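Local coordinates for protein alpha-amylase (Eubacterium rectale DSM 17629, PDB 6AZ5) that probably binds starch-type alpha-glucans as a family 41 carbohydrate-binding module of a surface-attached gut bacterial alpha-amylase, at residues A[30-35]-A[54-59]; A[65-70]-A[88-93]. All blocks are in the same frame, centred on the assembly; numbering follows the deposited sequence.

Contact 1 of 2, residues A[30-35]-A[54-59]; sequences AGLDGS and QTITVA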
ATOM      1  N   ALA A  30     -12.278  -4.824   7.084  1.00 25.82           N
ATOM      2  CA  ALA A  30     -12.871  -4.839   5.748  1.00 23.77           C
ATOM      3  C   ALA A  30     -12.587  -6.147   5.019  1.00 26.22           C
ATOM      4  O   ALA A  30     -12.436  -6.166   3.797  1.00 24.48           O
ATOM      5  CB  ALA A  30     -12.378  -3.647   4.923  1.00 26.46           C
ATOM      6  N   GLY A  31     -12.525  -7.239   5.777  1.00 23.53           N
ATOM      7  CA  GLY A  31     -12.297  -8.556   5.213  1.00 19.84           C
ATOM      8  C   GLY A  31     -10.827  -8.880   5.029  1.00 19.30           C
ATOM      9  O   GLY A  31     -10.455 -10.031   4.800  1.00 21.08           O
ATOM     10  N   LEU A  32      -9.983  -7.862   5.135  1.00 18.25           N
ATOM     11  CA  LEU A  32      -8.553  -8.048   4.939  1.00 18.71           C
ATOM     12  C   LEU A  32      -7.893  -8.653   6.168  1.00 20.86           C
ATOM     13  O   LEU A  32      -8.313  -8.397   7.300  1.00 20.94           O
ATOM     14  CB  LEU A  32      -7.888  -6.721   4.588  1.00 19.21           C
ATOM     15  CG  LEU A  32      -8.425  -6.062   3.315  1.00 17.18           C
ATOM     16  CD1 LEU A  32      -7.844  -4.673   3.167  1.00 21.48           C
ATOM     17  CD2 LEU A  32      -8.094  -6.914   2.100  1.00 18.20           C
ATOM     18  N   ASP A  33      -6.862  -9.461   5.937  1.00 20.24           N
ATOM     19  CA  ASP A  33      -6.093 -10.037   7.032  1.00 25.23           C
ATOM     20  C   ASP A  33      -4.685 -10.451   6.619  1.00 21.70           C
ATOM     21  O   ASP A  33      -4.495 -11.119   5.606  1.00 21.71           O
ATOM     22  CB  ASP A  33      -6.820 -11.247   7.616  1.00 21.07           C
ATOM     23  CG  ASP A  33      -6.250 -11.666   8.957  1.00 26.64           C
ATOM     24  OD1 ASP A  33      -6.069 -10.777   9.815  1.00 24.26           O
ATOM     25  OD2 ASP A  33      -5.970 -12.871   9.146  1.00 25.66           O
ATOM     26  N   GLY A  34      -3.703 -10.048   7.419  1.00 21.49           N
ATOM     27  CA  GLY A  34      -2.335 -10.488   7.232  1.00 20.32           C
ATOM     28  C   GLY A  34      -1.547  -9.746   6.172  1.00 16.85           C
ATOM     29  O   GLY A  34      -1.749  -8.556   5.931  1.00 18.13           O
ATOM     30  N   SER A  35      -0.643 -10.475   5.529  1.00 18.28           N
ATOM     31  CA  SER A  35       0.327  -9.886   4.615  1.00 17.97           C
ATOM     32  C   SER A  35      -0.156  -9.752   3.170  1.00 17.25           C
ATOM     33  O   SER A  35      -0.802 -10.653   2.630  1.00 14.10           O
ATOM     34  CB  SER A  35       1.605 -10.712   4.639  1.00 18.42           C
ATOM     35  OG  SER A  35       2.515 -10.219   3.685  1.00 19.30           O
ATOM     36  N   GLN A  54       0.676  -2.845  -5.978  1.00 14.73           N
ATOM     37  CA  GLN A  54      -0.044  -4.108  -5.964  1.00 13.68           C
ATOM     38  C   GLN A  54      -1.537  -3.828  -6.063  1.00 16.29           C
ATOM     39  O   GLN A  54      -1.984  -2.711  -5.799  1.00 12.38           O
ATOM     40  CB  GLN A  54       0.266  -4.907  -4.705  1.00 13.25           C
ATOM     41  CG  GLN A  54      -0.196  -4.255  -3.418  1.00 13.53           C
ATOM     42  CD  GLN A  54       0.021  -5.153  -2.213  1.00 17.51           C
ATOM     43  OE1 GLN A  54      -0.443  -6.292  -2.179  1.00 14.64           O
ATOM     44  NE2 GLN A  54       0.750  -4.648  -1.226  1.00 16.47           N
ATOM     45  N   THR A  55      -2.305  -4.832  -6.463  1.00 10.40           N
ATOM     46  CA  THR A  55      -3.752  -4.697  -6.473  1.00 16.61           C
ATOM     47  C   THR A  55      -4.342  -5.548  -5.360  1.00 17.70           C
ATOM     48  O   THR A  55      -3.792  -6.581  -4.991  1.00 19.29           O
ATOM     49  CB  THR A  55      -4.363  -5.115  -7.815  1.00 15.68           C
ATOM     50  OG1 THR A  55      -4.000  -6.471  -8.092  1.00 20.71           O
ATOM     51  CG2 THR A  55      -3.859  -4.219  -8.935  1.00 15.78           C
ATOM     52  N   ILE A  56      -5.458  -5.101  -4.811  1.00 14.30           N
ATOM     53  CA  ILE A  56      -6.044  -5.787  -3.680  1.00 19.30           C
ATOM     54  C   ILE A  56      -7.550  -5.868  -3.874  1.00 20.04           C
ATOM     55  O   ILE A  56      -8.194  -4.889  -4.246  1.00 15.82           O
ATOM     56  CB  ILE A  56      -5.678  -5.080  -2.360  1.00 17.34           C
ATOM     57  CG1 ILE A  56      -4.204  -5.357  -2.026  1.00 17.90           C
ATOM     58  CG2 ILE A  56      -6.566  -5.552  -1.238  1.00 16.39           C
ATOM     59  CD1 ILE A  56      -3.669  -4.592  -0.842  1.00 13.41           C
ATOM     60  N   THR A  57      -8.097  -7.057  -3.660  1.00 19.55           N
ATOM     61  CA  THR A  57      -9.503  -7.310  -3.912  1.00 22.04           C
ATOM     62  C   THR A  57     -10.258  -7.433  -2.601  1.00 24.15           C
ATOM     63  O   THR A  57      -9.857  -8.195  -1.720  1.00 25.57           O
ATOM     64  CB  THR A  57      -9.699  -8.599  -4.737  1.00 25.54           C
ATOM     65  OG1 THR A  57      -9.013  -8.476  -5.987  1.00 21.56           O
ATOM     66  CG2 THR A  57     -11.174  -8.861  -4.991  1.00 27.25           C
ATOM     67  N   VAL A  58     -11.338  -6.669  -2.471  1.00 17.43           N
ATOM     68  CA  VAL A  58     -12.252  -6.813  -1.344  1.00 21.19           C
ATOM     69  C   VAL A  58     -13.658  -7.146  -1.844  1.00 26.93           C
ATOM     70  O   VAL A  58     -13.986  -6.902  -3.006  1.00 25.78           O
ATOM     71  CB  VAL A  58     -12.302  -5.538  -0.479  1.00 21.61           C
ATOM     72  CG1 VAL A  58     -10.993  -5.347   0.258  1.00 16.98           C
ATOM     73  CG2 VAL A  58     -12.622  -4.323  -1.334  1.00 19.79           C
ATOM     74  N   ALA A  59     -14.477  -7.722  -0.969  1.00 28.01           N
ATOM     75  CA  ALA A  59     -15.881  -7.953  -1.282  1.00 25.06           C
ATOM     76  C   ALA A  59     -16.566  -6.616  -1.536  1.00 29.58           C
ATOM     77  O   ALA A  59     -16.179  -5.596  -0.955  1.00 23.75           O
ATOM     78  CB  ALA A  59     -16.568  -8.699  -0.152  1.00 22.73           C
TER
HETATM   79  O   HOH W   1     -13.178  -7.955   1.629  1.00 20.74           O
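Between Ala30 and Val58 the flat group is a peptide and not a ring: the carbonyl joining Ala30 to Gly31 brings its oxygen to within 3.9 Å of the methyl Val58 CG1, which lies off the oxygen end of the group and close to its plane, not over a face. That Ala30 O is not left to the methyl alone, because a water donates a hydrogen bond to it at 2.9 Å. The same water accepts one from Ala59 N, also at 2.9 Å, so a single solvent molecule joins the turn to Ala59, just past the end of strand 49-58, where no direct hydrogen bond does. The apolar half of the contact rests on one branch of Leu32. Its CG lies beside the backbone N and opposite the carbonyl carbon (chi1 -60°), which carries the end of the side chain nearer to strand 49-58 than its CB direction alone would. The methyl Leu32 CD2 then meets two partners, Val58 CG1 at 3.8 Å and Ile56 CG2 at 3.9 Å, the leucine slanting across both side chains. Ile56 and Val58 both point toward 30-35. Thr57, between them, turns away and bonds through its hydroxyl to that of Thr4 on strand 3-10. Leu32 and Ile56 both also touch Met27 of strand 24-29, which places the contact in the hydrophobic interior of the beta-sandwich expected for this family. The chemistry thus divides in two: dispersion between three branched aliphatic residues within, and a water bridge satisfying backbone polar atoms at one end.

Contact 2 of 2, residues A[65-70]-A[88-93]; sequences KTVGLK and RSFTIS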
ATOM      1  N   LYS A  65     -15.899   0.811   3.928  1.00 27.41           N
ATOM      2  CA  LYS A  65     -15.293   0.434   5.201  1.00 20.74           C
ATOM      3  C   LYS A  65     -13.879   0.989   5.332  1.00 21.28           C
ATOM      4  O   LYS A  65     -13.194   1.228   4.334  1.00 27.80           O
ATOM      5  CB  LYS A  65     -15.264  -1.083   5.358  1.00 20.00           C
ATOM      6  CG  LYS A  65     -16.632  -1.746   5.370  1.00 24.83           C
ATOM      7  CD  LYS A  65     -16.890  -2.430   6.704  1.00 40.72           C
ATOM      8  CE  LYS A  65     -17.836  -3.610   6.552  1.00 39.97           C
ATOM      9  NZ  LYS A  65     -19.137  -3.198   5.962  1.00 41.31           N
ATOM     10  N   THR A  66     -13.439   1.185   6.565  1.00 20.64           N
ATOM     11  CA  THR A  66     -12.089   1.664   6.814  1.00 20.54           C
ATOM     12  C   THR A  66     -11.109   0.501   6.975  1.00 21.67           C
ATOM     13  O   THR A  66     -11.369  -0.458   7.700  1.00 23.32           O
ATOM     14  CB  THR A  66     -12.045   2.561   8.057  1.00 21.75           C
ATOM     15  OG1 THR A  66     -12.886   3.700   7.837  1.00 24.93           O
ATOM     16  CG2 THR A  66     -10.623   3.036   8.336  1.00 21.32           C
ATOM     17  N   VAL A  67      -9.987   0.595   6.272  1.00 24.06           N
ATOM     18  CA  VAL A  67      -8.940  -0.413   6.342  1.00 25.32           C
ATOM     19  C   VAL A  67      -7.800   0.050   7.229  1.00 20.55           C
ATOM     20  O   VAL A  67      -7.335   1.180   7.104  1.00 21.59           O
ATOM     21  CB  VAL A  67      -8.380  -0.734   4.947  1.00 25.20           C
ATOM     22  CG1 VAL A  67      -7.113  -1.577   5.051  1.00 16.89           C
ATOM     23  CG2 VAL A  67      -9.435  -1.422   4.107  1.00 21.02           C
ATOM     24  N   GLY A  68      -7.355  -0.821   8.129  1.00 22.88           N
ATOM     25  CA  GLY A  68      -6.161  -0.557   8.908  1.00 19.28           C
ATOM     26  C   GLY A  68      -4.977  -1.214   8.231  1.00 19.53           C
ATOM     27  O   GLY A  68      -5.092  -2.338   7.750  1.00 19.02           O
ATOM     28  N   LEU A  69      -3.842  -0.523   8.182  1.00 17.24           N
ATOM     29  CA  LEU A  69      -2.665  -1.097   7.556  1.00 15.05           C
ATOM     30  C   LEU A  69      -1.369  -0.421   7.983  1.00 19.15           C
ATOM     31  O   LEU A  69      -1.373   0.687   8.504  1.00 15.75           O
ATOM     32  CB  LEU A  69      -2.782  -1.030   6.029  1.00 16.21           C
ATOM     33  CG  LEU A  69      -2.290   0.261   5.369  1.00 13.84           C
ATOM     34  CD1 LEU A  69      -2.178   0.078   3.872  1.00 15.10           C
ATOM     35  CD2 LEU A  69      -3.200   1.441   5.690  1.00 18.02           C
ATOM     36  N   LYS A  70      -0.256  -1.106   7.746  1.00 17.01           N
ATOM     37  CA  LYS A  70       1.060  -0.496   7.852  1.00 22.63           C
ATOM     38  C   LYS A  70       2.055  -1.254   6.978  1.00 18.78           C
ATOM     39  O   LYS A  70       1.967  -2.471   6.831  1.00 16.78           O
ATOM     40  CB  LYS A  70       1.527  -0.463   9.310  1.00 23.07           C
ATOM     41  CG  LYS A  70       1.673  -1.828   9.934  1.00 27.45           C
ATOM     42  CD  LYS A  70       1.968  -1.732  11.427  1.00 40.09           C
ATOM     43  CE  LYS A  70       0.751  -1.276  12.206  1.00 34.98           C
ATOM     44  NZ  LYS A  70       0.929  -1.466  13.673  1.00 33.69           N
ATOM     45  N   ARG A  88      -1.733   3.024  10.169  1.00 27.84           N
ATOM     46  CA  ARG A  88      -2.338   3.868   9.147  1.00 19.27           C
ATOM     47  C   ARG A  88      -3.750   3.401   8.827  1.00 20.50           C
ATOM     48  O   ARG A  88      -4.201   2.368   9.324  1.00 23.99           O
ATOM     49  CB  ARG A  88      -1.491   3.878   7.874  1.00 21.48           C
ATOM     50  CG  ARG A  88      -0.028   4.181   8.096  1.00 25.62           C
ATOM     51  CD  ARG A  88       0.177   5.442   8.925  1.00 32.26           C
ATOM     52  NE  ARG A  88       1.600   5.752   9.065  1.00 34.11           N
ATOM     53  CZ  ARG A  88       2.093   6.701   9.856  1.00 38.80           C
ATOM     54  NH1 ARG A  88       1.282   7.451  10.592  1.00 30.30           N
ATOM     55  NH2 ARG A  88       3.404   6.899   9.907  1.00 32.94           N
ATOM     56  N   SER A  89      -4.452   4.168   7.999  1.00 20.99           N
ATOM     57  CA  SER A  89      -5.791   3.782   7.575  1.00 19.64           C
ATOM     58  C   SER A  89      -6.268   4.582   6.372  1.00 19.44           C
ATOM     59  O   SER A  89      -5.764   5.672   6.090  1.00 16.74           O
ATOM     60  CB  SER A  89      -6.795   3.944   8.721  1.00 20.22           C
ATOM     61  OG  SER A  89      -6.989   5.308   9.035  1.00 24.39           O
ATOM     62  N   PHE A  90      -7.248   4.023   5.671  1.00 17.46           N
ATOM     63  CA  PHE A  90      -7.945   4.723   4.602  1.00 19.17           C
ATOM     64  C   PHE A  90      -9.311   4.096   4.421  1.00 21.59           C
ATOM     65  O   PHE A  90      -9.618   3.067   5.021  1.00 18.72           O
ATOM     66  CB  PHE A  90      -7.161   4.690   3.284  1.00 18.07           C
ATOM     67  CG  PHE A  90      -7.036   3.319   2.669  1.00 15.86           C
ATOM     68  CD1 PHE A  90      -5.998   2.474   3.031  1.00 15.86           C
ATOM     69  CD2 PHE A  90      -7.931   2.890   1.700  1.00 21.92           C
ATOM     70  CE1 PHE A  90      -5.866   1.213   2.457  1.00 17.35           C
ATOM     71  CE2 PHE A  90      -7.810   1.627   1.119  1.00 17.78           C
ATOM     72  CZ  PHE A  90      -6.774   0.787   1.501  1.00 17.41           C
ATOM     73  N   THR A  91     -10.136   4.725   3.597  1.00 20.50           N
ATOM     74  CA  THR A  91     -11.468   4.211   3.334  1.00 17.10           C
ATOM     75  C   THR A  91     -11.563   3.752   1.887  1.00 14.88           C
ATOM     76  O   THR A  91     -11.146   4.458   0.978  1.00 20.33           O
ATOM     77  CB  THR A  91     -12.543   5.275   3.640  1.00 18.46           C
ATOM     78  OG1 THR A  91     -12.431   5.681   5.010  1.00 19.23           O
ATOM     79  CG2 THR A  91     -13.940   4.723   3.396  1.00 18.89           C
ATOM     80  N   ILE A  92     -12.093   2.554   1.681  1.00 19.91           N
ATOM     81  CA  ILE A  92     -12.276   2.024   0.340  1.00 19.76           C
ATOM     82  C   ILE A  92     -13.379   2.800  -0.378  1.00 17.53           C
ATOM     83  O   ILE A  92     -14.546   2.724   0.000  1.00 19.01           O
ATOM     84  CB  ILE A  92     -12.616   0.529   0.387  1.00 22.01           C
ATOM     85  CG1 ILE A  92     -11.546  -0.220   1.191  1.00 16.76           C
ATOM     86  CG2 ILE A  92     -12.762  -0.037  -1.018  1.00 18.75           C
ATOM     87  CD1 ILE A  92     -11.974  -1.607   1.616  1.00 20.95           C
ATOM     88  N   SER A  93     -12.997   3.559  -1.403  1.00 22.15           N
ATOM     89  CA  SER A  93     -13.923   4.453  -2.101  1.00 20.32           C
ATOM     90  C   SER A  93     -14.798   3.730  -3.119  1.00 21.11           C
ATOM     91  O   SER A  93     -15.894   4.183  -3.437  1.00 28.96           O
ATOM     92  CB  SER A  93     -13.154   5.569  -2.810  1.00 22.77           C
ATOM     93  OG  SER A  93     -12.566   5.105  -4.014  1.00 25.12           O
TER
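An antiparallel beta pairing joins strand 66-70 to strand 88-91, their directions 156° apart. Val67 with Phe90 and Leu69 with Arg88 are the hydrogen-bonded pairs, while Thr66 with Thr91 and Gly68 with Ser89 are non-hydrogen-bonded. Val67 N reaches Phe90 O at 2.8 Å, and Phe90 N returns a bond to Val67 O in the carbonyl plane. In the next pair Arg88 N donates to Leu69 O at 2.9 Å; the reverse bond, Leu69 N to Arg88 O, is less regular, its donor lying well above the carbonyl plane. Ile92 N extends the pattern past the strand with a bond to Lys65 O.

On the inner face, Phe90 holds its CG between its own backbone N and carbonyl carbon (chi1 67°), laying the ring alongside Val67. Val67 CB sits over one ring face, 4.3 Å from the centroid, as a CH-pi contact, and Leu69 CD2 meets the ring edge in plane, 4.0 Å from Phe90 CD1. Val67 CG2 presses on Ile92 CD1 at 3.6 Å. An alanine in place of Phe90 would remove the ring, and Val67 and Leu69 would probably lose their shared apolar partner, leaving a gap in the core. Arg88 starts from the same face as Leu69, its CB packing on Leu69 CD2 at 3.7 Å, and its chain then bends away (chi2 -51°) so that NE forms a salt bridge with Asp84. On the other face the Thr66 and Thr91 hydroxyls, OG1 to OG1, make a weak hydrogen bond of 3.5 Å.

Strand 24-29 pairs with the far edge of strand 66-72 through Trp26 and Trp28, Leu69 reaches Met27 and Ile7, and Phe90 touches Leu100 of strand 99-103.

How the contacts relate
Contact 1 closes before contact 2 opens: strand 49-58 runs on through a short loop into strand 66-72, so the two contacts follow in series, their centres about 10 Å apart. Strand 24-29 lies beside both, pairing with 32-33 and with 66-72. Within the interior they meet directly. Leu32 CD1 packs on Val67 CG1 at 3.7 Å, and Ala30 CB lies 3.8 Å from Val67 CG2 and 3.9 Å from Ile92 CD1. Contact 2 joins neighbouring strands by backbone bonds as well as side chains, whereas contact 1 has no direct hydrogen bond and meets through side chains and one water; their apolar side chains form one continuous patch of the interior in this small module without helices.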